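Local atomic coordinates of putative oxidoreductase (Thermus thermophilus, PDB entry 2ISM), a protein that is a putative oxidoreductase of the glucose/sorbosone dehydrogenase family, with a beta-propeller fold and a bound calcium ion. Residues Q205-S219 with P269-Y281. Sequence-based numbering, arbitrary orientation.
Sequences QGLAWHPKTGELFSS and PPGNLAFFRGDLY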
ATOM      1  N   GLN B 205      -9.678  21.122   7.080  1.00 11.98           N
ATOM      2  CA  GLN B 205     -10.119  19.974   7.866  1.00 10.94           C
ATOM      3  C   GLN B 205      -9.177  18.780   7.758  1.00 11.98           C
ATOM      4  O   GLN B 205      -9.333  17.788   8.466  1.00 11.10           O
ATOM      5  CB  GLN B 205     -11.602  19.694   7.622  1.00 10.79           C
ATOM      6  CG  GLN B 205     -12.533  20.842   8.004  1.00 11.93           C
ATOM      7  CD  GLN B 205     -13.993  20.505   7.755  1.00 18.40           C
ATOM      8  OE1 GLN B 205     -14.309  19.651   6.927  1.00 21.08           O
ATOM      9  NE2 GLN B 205     -14.891  21.185   8.463  1.00 20.60           N
ATOM     10  N   GLY B 206      -8.194  18.885   6.872  1.00 11.77           N
ATOM     11  CA  GLY B 206      -7.246  17.801   6.701  1.00 11.87           C
ATOM     12  C   GLY B 206      -5.805  18.004   7.123  1.00 10.54           C
ATOM     13  O   GLY B 206      -5.272  19.106   7.018  1.00 11.66           O
ATOM     14  N   LEU B 207      -5.182  16.935   7.611  1.00 13.10           N
ATOM     15  CA  LEU B 207      -3.790  16.958   8.053  1.00 12.23           C
ATOM     16  C   LEU B 207      -3.151  15.625   7.705  1.00 13.14           C
ATOM     17  O   LEU B 207      -3.643  14.575   8.113  1.00 11.01           O
ATOM     18  CB  LEU B 207      -3.701  17.155   9.570  1.00 14.68           C
ATOM     19  CG  LEU B 207      -4.097  18.495  10.192  1.00 11.71           C
ATOM     20  CD1 LEU B 207      -4.115  18.372  11.713  1.00 11.91           C
ATOM     21  CD2 LEU B 207      -3.118  19.570   9.752  1.00 12.02           C
ATOM     22  N   ALA B 208      -2.053  15.662   6.959  1.00 14.76           N
ATOM     23  CA  ALA B 208      -1.360  14.436   6.582  1.00 13.40           C
ATOM     24  C   ALA B 208       0.123  14.717   6.366  1.00 11.70           C
ATOM     25  O   ALA B 208       0.492  15.748   5.808  1.00 13.34           O
ATOM     26  CB  ALA B 208      -1.978  13.860   5.320  1.00 14.81           C
ATOM     27  N   TRP B 209       0.972  13.801   6.819  1.00 14.52           N
ATOM     28  CA  TRP B 209       2.417  13.964   6.666  1.00 15.16           C
ATOM     29  C   TRP B 209       2.999  12.980   5.655  1.00 12.64           C
ATOM     30  O   TRP B 209       2.693  11.790   5.683  1.00 14.81           O
ATOM     31  CB  TRP B 209       3.108  13.787   8.022  1.00 14.64           C
ATOM     32  CG  TRP B 209       2.929  14.957   8.951  1.00 13.27           C
ATOM     33  CD1 TRP B 209       3.721  16.068   9.035  1.00 12.26           C
ATOM     34  CD2 TRP B 209       1.876  15.141   9.908  1.00 11.90           C
ATOM     35  NE1 TRP B 209       3.226  16.933   9.986  1.00 13.90           N
ATOM     36  CE2 TRP B 209       2.096  16.389  10.534  1.00 12.80           C
ATOM     37  CE3 TRP B 209       0.770  14.373  10.294  1.00 14.17           C
ATOM     38  CZ2 TRP B 209       1.247  16.887  11.529  1.00 12.88           C
ATOM     39  CZ3 TRP B 209      -0.075  14.869  11.286  1.00 15.07           C
ATOM     40  CH2 TRP B 209       0.171  16.115  11.891  1.00 14.76           C
ATOM     41  N   HIS B 210       3.831  13.489   4.752  1.00 16.50           N
ATOM     42  CA  HIS B 210       4.462  12.649   3.739  1.00 17.38           C
ATOM     43  C   HIS B 210       5.411  11.701   4.478  1.00 20.21           C
ATOM     44  O   HIS B 210       6.303  12.140   5.206  1.00 18.00           O
ATOM     45  CB  HIS B 210       5.232  13.526   2.745  1.00 17.04           C
ATOM     46  CG  HIS B 210       5.669  12.802   1.511  1.00 24.89           C
ATOM     47  ND1 HIS B 210       6.653  11.839   1.521  1.00 23.30           N
ATOM     48  CD2 HIS B 210       5.246  12.897   0.227  1.00 25.39           C
ATOM     49  CE1 HIS B 210       6.819  11.370   0.296  1.00 25.34           C
ATOM     50  NE2 HIS B 210       5.977  11.995  -0.506  1.00 23.48           N
ATOM     51  N   PRO B 211       5.232  10.385   4.290  1.00 21.34           N
ATOM     52  CA  PRO B 211       6.067   9.376   4.953  1.00 21.73           C
ATOM     53  C   PRO B 211       7.578   9.477   4.736  1.00 22.80           C
ATOM     54  O   PRO B 211       8.360   9.115   5.618  1.00 24.41           O
ATOM     55  CB  PRO B 211       5.487   8.059   4.434  1.00 25.46           C
ATOM     56  CG  PRO B 211       5.024   8.423   3.057  1.00 27.12           C
ATOM     57  CD  PRO B 211       4.347   9.757   3.292  1.00 24.55           C
ATOM     58  N   LYS B 212       7.989   9.977   3.580  1.00 21.06           N
ATOM     59  CA  LYS B 212       9.410  10.088   3.271  1.00 27.15           C
ATOM     60  C   LYS B 212      10.052  11.390   3.743  1.00 26.29           C
ATOM     61  O   LYS B 212      11.118  11.378   4.360  1.00 25.92           O
ATOM     62  CB  LYS B 212       9.627   9.949   1.759  1.00 28.44           C
ATOM     63  CG  LYS B 212       8.988   8.709   1.151  1.00 38.09           C
ATOM     64  CD  LYS B 212       9.718   7.438   1.563  1.00 46.05           C
ATOM     65  CE  LYS B 212       8.740   6.355   1.996  1.00 49.86           C
ATOM     66  NZ  LYS B 212       9.421   5.053   2.253  1.00 50.48           N
ATOM     67  N   THR B 213       9.395  12.509   3.460  1.00 23.33           N
ATOM     68  CA  THR B 213       9.931  13.821   3.801  1.00 24.63           C
ATOM     69  C   THR B 213       9.505  14.403   5.144  1.00 24.60           C
ATOM     70  O   THR B 213      10.204  15.249   5.703  1.00 23.73           O
ATOM     71  CB  THR B 213       9.561  14.839   2.722  1.00 25.66           C
ATOM     72  OG1 THR B 213       8.138  15.030   2.723  1.00 24.64           O
ATOM     73  CG2 THR B 213      10.000  14.338   1.346  1.00 24.92           C
ATOM     74  N   GLY B 214       8.359  13.971   5.655  1.00 23.55           N
ATOM     75  CA  GLY B 214       7.885  14.500   6.923  1.00 22.84           C
ATOM     76  C   GLY B 214       7.150  15.814   6.727  1.00 21.05           C
ATOM     77  O   GLY B 214       6.737  16.460   7.691  1.00 20.09           O
ATOM     78  N   GLU B 215       6.989  16.216   5.470  1.00 18.53           N
ATOM     79  CA  GLU B 215       6.292  17.457   5.139  1.00 16.99           C
ATOM     80  C   GLU B 215       4.803  17.348   5.449  1.00 19.22           C
ATOM     81  O   GLU B 215       4.196  16.296   5.246  1.00 15.19           O
ATOM     82  CB  GLU B 215       6.459  17.775   3.654  1.00 20.11           C
ATOM     83  CG  GLU B 215       7.860  18.186   3.241  1.00 22.16           C
ATOM     84  CD  GLU B 215       8.008  18.236   1.735  1.00 18.48           C
ATOM     85  OE1 GLU B 215       7.904  17.165   1.102  1.00 25.84           O
ATOM     86  OE2 GLU B 215       8.215  19.340   1.187  1.00 23.76           O
ATOM     87  N   LEU B 216       4.217  18.447   5.923  1.00 17.04           N
ATOM     88  CA  LEU B 216       2.797  18.481   6.258  1.00 17.70           C
ATOM     89  C   LEU B 216       1.943  18.963   5.092  1.00 14.00           C
ATOM     90  O   LEU B 216       2.248  19.969   4.459  1.00 12.33           O
ATOM     91  CB  LEU B 216       2.553  19.394   7.462  1.00 12.77           C
ATOM     92  CG  LEU B 216       1.083  19.666   7.809  1.00 17.26           C
ATOM     93  CD1 LEU B 216       0.395  18.358   8.174  1.00 15.29           C
ATOM     94  CD2 LEU B 216       0.997  20.658   8.962  1.00 10.88           C
ATOM     95  N   PHE B 217       0.880  18.223   4.812  1.00 14.50           N
ATOM     96  CA  PHE B 217      -0.050  18.561   3.745  1.00 15.88           C
ATOM     97  C   PHE B 217      -1.409  18.760   4.392  1.00 14.94           C
ATOM     98  O   PHE B 217      -1.748  18.069   5.351  1.00 15.33           O
ATOM     99  CB  PHE B 217      -0.130  17.426   2.726  1.00 13.73           C
ATOM    100  CG  PHE B 217       1.097  17.289   1.883  1.00 17.98           C
ATOM    101  CD1 PHE B 217       1.096  17.720   0.560  1.00 23.67           C
ATOM    102  CD2 PHE B 217       2.262  16.753   2.416  1.00 15.92           C
ATOM    103  CE1 PHE B 217       2.246  17.616  -0.225  1.00 28.52           C
ATOM    104  CE2 PHE B 217       3.417  16.645   1.641  1.00 15.51           C
ATOM    105  CZ  PHE B 217       3.407  17.079   0.318  1.00 24.41           C
ATOM    106  N   SER B 218      -2.181  19.702   3.865  1.00 11.96           N
ATOM    107  CA  SER B 218      -3.497  19.987   4.413  1.00 12.68           C
ATOM    108  C   SER B 218      -4.514  20.197   3.297  1.00 15.85           C
ATOM    109  O   SER B 218      -4.162  20.567   2.177  1.00 14.04           O
ATOM    110  CB  SER B 218      -3.421  21.243   5.289  1.00 11.88           C
ATOM    111  OG  SER B 218      -4.681  21.587   5.834  1.00 14.36           O
ATOM    112  N   SER B 219      -5.779  19.947   3.609  1.00 13.38           N
ATOM    113  CA  SER B 219      -6.846  20.136   2.641  1.00 11.91           C
ATOM    114  C   SER B 219      -7.796  21.159   3.229  1.00 14.00           C
ATOM    115  O   SER B 219      -7.919  21.262   4.452  1.00 14.80           O
ATOM    116  CB  SER B 219      -7.598  18.825   2.400  1.00 11.09           C
ATOM    117  OG  SER B 219      -8.181  18.349   3.600  1.00 16.43           O
ATOM    118  N   PRO B 269     -15.027  19.954  -2.506  1.00 19.41           N
ATOM    119  CA  PRO B 269     -14.948  20.166  -1.057  1.00 18.53           C
ATOM    120  C   PRO B 269     -14.385  18.945  -0.336  1.00 16.49           C
ATOM    121  O   PRO B 269     -15.022  17.892  -0.318  1.00 15.45           O
ATOM    122  CB  PRO B 269     -16.408  20.384  -0.660  1.00 16.07           C
ATOM    123  CG  PRO B 269     -17.043  20.949  -1.881  1.00 21.70           C
ATOM    124  CD  PRO B 269     -16.357  20.289  -3.044  1.00 20.07           C
ATOM    125  N   PRO B 270     -13.202  19.092   0.251  1.00 17.36           N
ATOM    126  CA  PRO B 270     -12.500  17.962   0.860  1.00 16.18           C
ATOM    127  C   PRO B 270     -12.708  17.692   2.338  1.00 17.63           C
ATOM    128  O   PRO B 270     -12.983  18.591   3.131  1.00 13.47           O
ATOM    129  CB  PRO B 270     -11.044  18.300   0.578  1.00 12.28           C
ATOM    130  CG  PRO B 270     -11.035  19.776   0.851  1.00 16.17           C
ATOM    131  CD  PRO B 270     -12.329  20.274   0.186  1.00 16.76           C
ATOM    132  N   GLY B 271     -12.570  16.419   2.684  1.00 17.29           N
ATOM    133  CA  GLY B 271     -12.640  16.007   4.063  1.00 15.40           C
ATOM    134  C   GLY B 271     -11.163  15.912   4.418  1.00 17.22           C
ATOM    135  O   GLY B 271     -10.376  16.799   4.064  1.00 16.90           O
ATOM    136  N   ASN B 272     -10.761  14.835   5.075  1.00 13.84           N
ATOM    137  CA  ASN B 272      -9.360  14.685   5.437  1.00 15.30           C
ATOM    138  C   ASN B 272      -8.595  14.114   4.244  1.00 17.04           C
ATOM    139  O   ASN B 272      -9.176  13.834   3.197  1.00 11.37           O
ATOM    140  CB  ASN B 272      -9.229  13.747   6.641  1.00 10.92           C
ATOM    141  CG  ASN B 272      -7.928  13.952   7.405  1.00 15.49           C
ATOM    142  OD1 ASN B 272      -7.129  14.820   7.067  1.00 14.23           O
ATOM    143  ND2 ASN B 272      -7.716  13.149   8.443  1.00 11.83           N
ATOM    144  N   LEU B 273      -7.284  13.977   4.389  1.00 13.27           N
ATOM    145  CA  LEU B 273      -6.463  13.397   3.329  1.00 15.55           C
ATOM    146  C   LEU B 273      -5.416  12.518   3.994  1.00 16.40           C
ATOM    147  O   LEU B 273      -5.141  12.673   5.184  1.00 12.82           O
ATOM    148  CB  LEU B 273      -5.788  14.478   2.470  1.00 16.43           C
ATOM    149  CG  LEU B 273      -5.231  15.795   3.026  1.00 27.26           C
ATOM    150  CD1 LEU B 273      -4.719  15.649   4.442  1.00 20.00           C
ATOM    151  CD2 LEU B 273      -4.132  16.274   2.085  1.00 20.01           C
ATOM    152  N   ALA B 274      -4.843  11.587   3.241  1.00 13.24           N
ATOM    153  CA  ALA B 274      -3.839  10.697   3.811  1.00 13.84           C
ATOM    154  C   ALA B 274      -2.931  10.104   2.751  1.00 18.28           C
ATOM    155  O   ALA B 274      -3.341   9.911   1.606  1.00 16.23           O
ATOM    156  CB  ALA B 274      -4.524   9.574   4.583  1.00 11.77           C
ATOM    157  N   PHE B 275      -1.692   9.819   3.141  1.00 18.47           N
ATOM    158  CA  PHE B 275      -0.733   9.208   2.232  1.00 18.83           C
ATOM    159  C   PHE B 275      -0.927   7.701   2.334  1.00 19.06           C
ATOM    160  O   PHE B 275      -0.944   7.132   3.426  1.00 18.93           O
ATOM    161  CB  PHE B 275       0.690   9.623   2.610  1.00 17.96           C
ATOM    162  CG  PHE B 275       1.050  11.006   2.139  1.00 19.52           C
ATOM    163  CD1 PHE B 275       1.456  11.222   0.824  1.00 22.67           C
ATOM    164  CD2 PHE B 275       0.943  12.097   2.992  1.00 18.65           C
ATOM    165  CE1 PHE B 275       1.748  12.507   0.367  1.00 18.60           C
ATOM    166  CE2 PHE B 275       1.231  13.388   2.546  1.00 18.20           C
ATOM    167  CZ  PHE B 275       1.634  13.592   1.232  1.00 19.84           C
ATOM    168  N   PHE B 276      -1.092   7.066   1.182  1.00 21.04           N
ATOM    169  CA  PHE B 276      -1.345   5.635   1.113  1.00 24.08           C
ATOM    170  C   PHE B 276      -0.733   5.100  -0.178  1.00 22.20           C
ATOM    171  O   PHE B 276      -1.078   5.550  -1.270  1.00 22.73           O
ATOM    172  CB  PHE B 276      -2.865   5.414   1.126  1.00 20.63           C
ATOM    173  CG  PHE B 276      -3.292   3.974   1.079  1.00 19.30           C
ATOM    174  CD1 PHE B 276      -3.036   3.117   2.144  1.00 16.06           C
ATOM    175  CD2 PHE B 276      -4.010   3.491  -0.014  1.00 22.06           C
ATOM    176  CE1 PHE B 276      -3.492   1.797   2.125  1.00 22.04           C
ATOM    177  CE2 PHE B 276      -4.471   2.174  -0.044  1.00 22.84           C
ATOM    178  CZ  PHE B 276      -4.213   1.327   1.029  1.00 21.16           C
ATOM    179  N   ARG B 277       0.193   4.158  -0.042  1.00 27.43           N
ATOM    180  CA  ARG B 277       0.860   3.547  -1.189  1.00 29.99           C
ATOM    181  C   ARG B 277       1.552   4.530  -2.131  1.00 30.62           C
ATOM    182  O   ARG B 277       1.449   4.416  -3.355  1.00 30.87           O
ATOM    183  CB  ARG B 277      -0.140   2.682  -1.962  1.00 26.88           C
ATOM    184  CG  ARG B 277      -0.700   1.561  -1.096  1.00 31.95           C
ATOM    185  CD  ARG B 277      -1.659   0.656  -1.837  1.00 32.59           C
ATOM    186  NE  ARG B 277      -2.189  -0.374  -0.949  1.00 32.34           N
ATOM    187  CZ  ARG B 277      -3.075  -1.293  -1.316  1.00 34.28           C
ATOM    188  NH1 ARG B 277      -3.529  -1.315  -2.561  1.00 37.21           N
ATOM    189  NH2 ARG B 277      -3.512  -2.185  -0.437  1.00 25.08           N
ATOM    190  N   GLY B 278       2.261   5.494  -1.551  1.00 26.90           N
ATOM    191  CA  GLY B 278       2.987   6.468  -2.343  1.00 27.20           C
ATOM    192  C   GLY B 278       2.161   7.573  -2.973  1.00 28.52           C
ATOM    193  O   GLY B 278       2.712   8.457  -3.630  1.00 33.72           O
ATOM    194  N   ASP B 279       0.848   7.532  -2.783  1.00 23.32           N
ATOM    195  CA  ASP B 279      -0.021   8.555  -3.350  1.00 21.19           C
ATOM    196  C   ASP B 279      -0.767   9.304  -2.252  1.00 18.71           C
ATOM    197  O   ASP B 279      -0.862   8.832  -1.120  1.00 20.49           O
ATOM    198  CB  ASP B 279      -1.029   7.923  -4.314  1.00 24.86           C
ATOM    199  CG  ASP B 279      -0.358   7.223  -5.481  1.00 33.90           C
ATOM    200  OD1 ASP B 279       0.473   7.862  -6.164  1.00 28.69           O
ATOM    201  OD2 ASP B 279      -0.665   6.035  -5.717  1.00 40.62           O
ATOM    202  N   LEU B 280      -1.290  10.473  -2.596  1.00 20.67           N
ATOM    203  CA  LEU B 280      -2.033  11.284  -1.641  1.00 18.93           C
ATOM    204  C   LEU B 280      -3.520  11.129  -1.929  1.00 20.82           C
ATOM    205  O   LEU B 280      -3.986  11.494  -3.008  1.00 23.27           O
ATOM    206  CB  LEU B 280      -1.622  12.755  -1.769  1.00 15.27           C
ATOM    207  CG  LEU B 280      -2.250  13.768  -0.806  1.00 15.55           C
ATOM    208  CD1 LEU B 280      -2.176  13.247   0.623  1.00 15.82           C
ATOM    209  CD2 LEU B 280      -1.524  15.107  -0.934  1.00 13.52           C
ATOM    210  N   TYR B 281      -4.257  10.575  -0.970  1.00 19.73           N
ATOM    211  CA  TYR B 281      -5.693  10.372  -1.131  1.00 14.64           C
ATOM    212  C   TYR B 281      -6.475  11.481  -0.449  1.00 17.59           C
ATOM    213  O   TYR B 281      -6.148  11.877   0.667  1.00 15.31           O
ATOM    214  CB  TYR B 281      -6.098   9.019  -0.551  1.00 18.65           C
ATOM    215  CG  TYR B 281      -5.648   7.846  -1.390  1.00 23.33           C
ATOM    216  CD1 TYR B 281      -6.577   7.061  -2.077  1.00 26.35           C
ATOM    217  CD2 TYR B 281      -4.296   7.528  -1.514  1.00 23.10           C
ATOM    218  CE1 TYR B 281      -6.174   5.989  -2.865  1.00 24.31           C
ATOM    219  CE2 TYR B 281      -3.880   6.457  -2.304  1.00 25.39           C
ATOM    220  CZ  TYR B 281      -4.826   5.694  -2.975  1.00 27.46           C
ATOM    221  OH  TYR B 281      -4.426   4.635  -3.754  1.00 30.86           O
TER
HETATM  222  O   HOH W   1      -5.556  13.612   9.994  1.00 30.13           O
HETATM  223  O   HOH W   2       5.381  10.625  -3.005  1.00 43.82           O
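Asn272 OD1 accepts the backbone N-H of Leu207 at 2.9 Å and, more weakly, that of the next residue in its own strand, Leu273. The contact joins two neighbouring blades of the beta-propeller: strands 208-209 and 216-220 belong to one four-stranded antiparallel sheet, strands 270-276 and 279-284 to the next. The Leu207 bond is slightly bent, with an angle of 152° at the hydrogen, and the N lies tilted from the carbonyl plane of the amide. Asn272 ND2 gives a hydrogen to a water at 2.7 Å, and that water donates to Leu207 O. Glu319 OE1 is a second partner of ND2, so both ends of the amide are held. Nearby, Ser219 OG donates to Gly271 O at 2.7 Å.

Beside these polar bonds, apolar side chains pack together. Leu273 CD1 presses on Ala208 CB at 3.4 Å, a tight fit. Further along, His210, Phe217 and Phe275 form an aromatic cluster. Phe275 has CG anti to its carbonyl carbon (chi1 -79°), which lays the ring against Phe217 and His210. Its edge meets the face of Phe217 in a T-shaped pair, with planes at 76°. One face of Phe275 carries Leu280 CD1; the opposite face receives His210 CA in a CH-pi contact. The His210 ring also stacks with Trp302. Pro211 CD lies 3.7 Å from Phe275 CG.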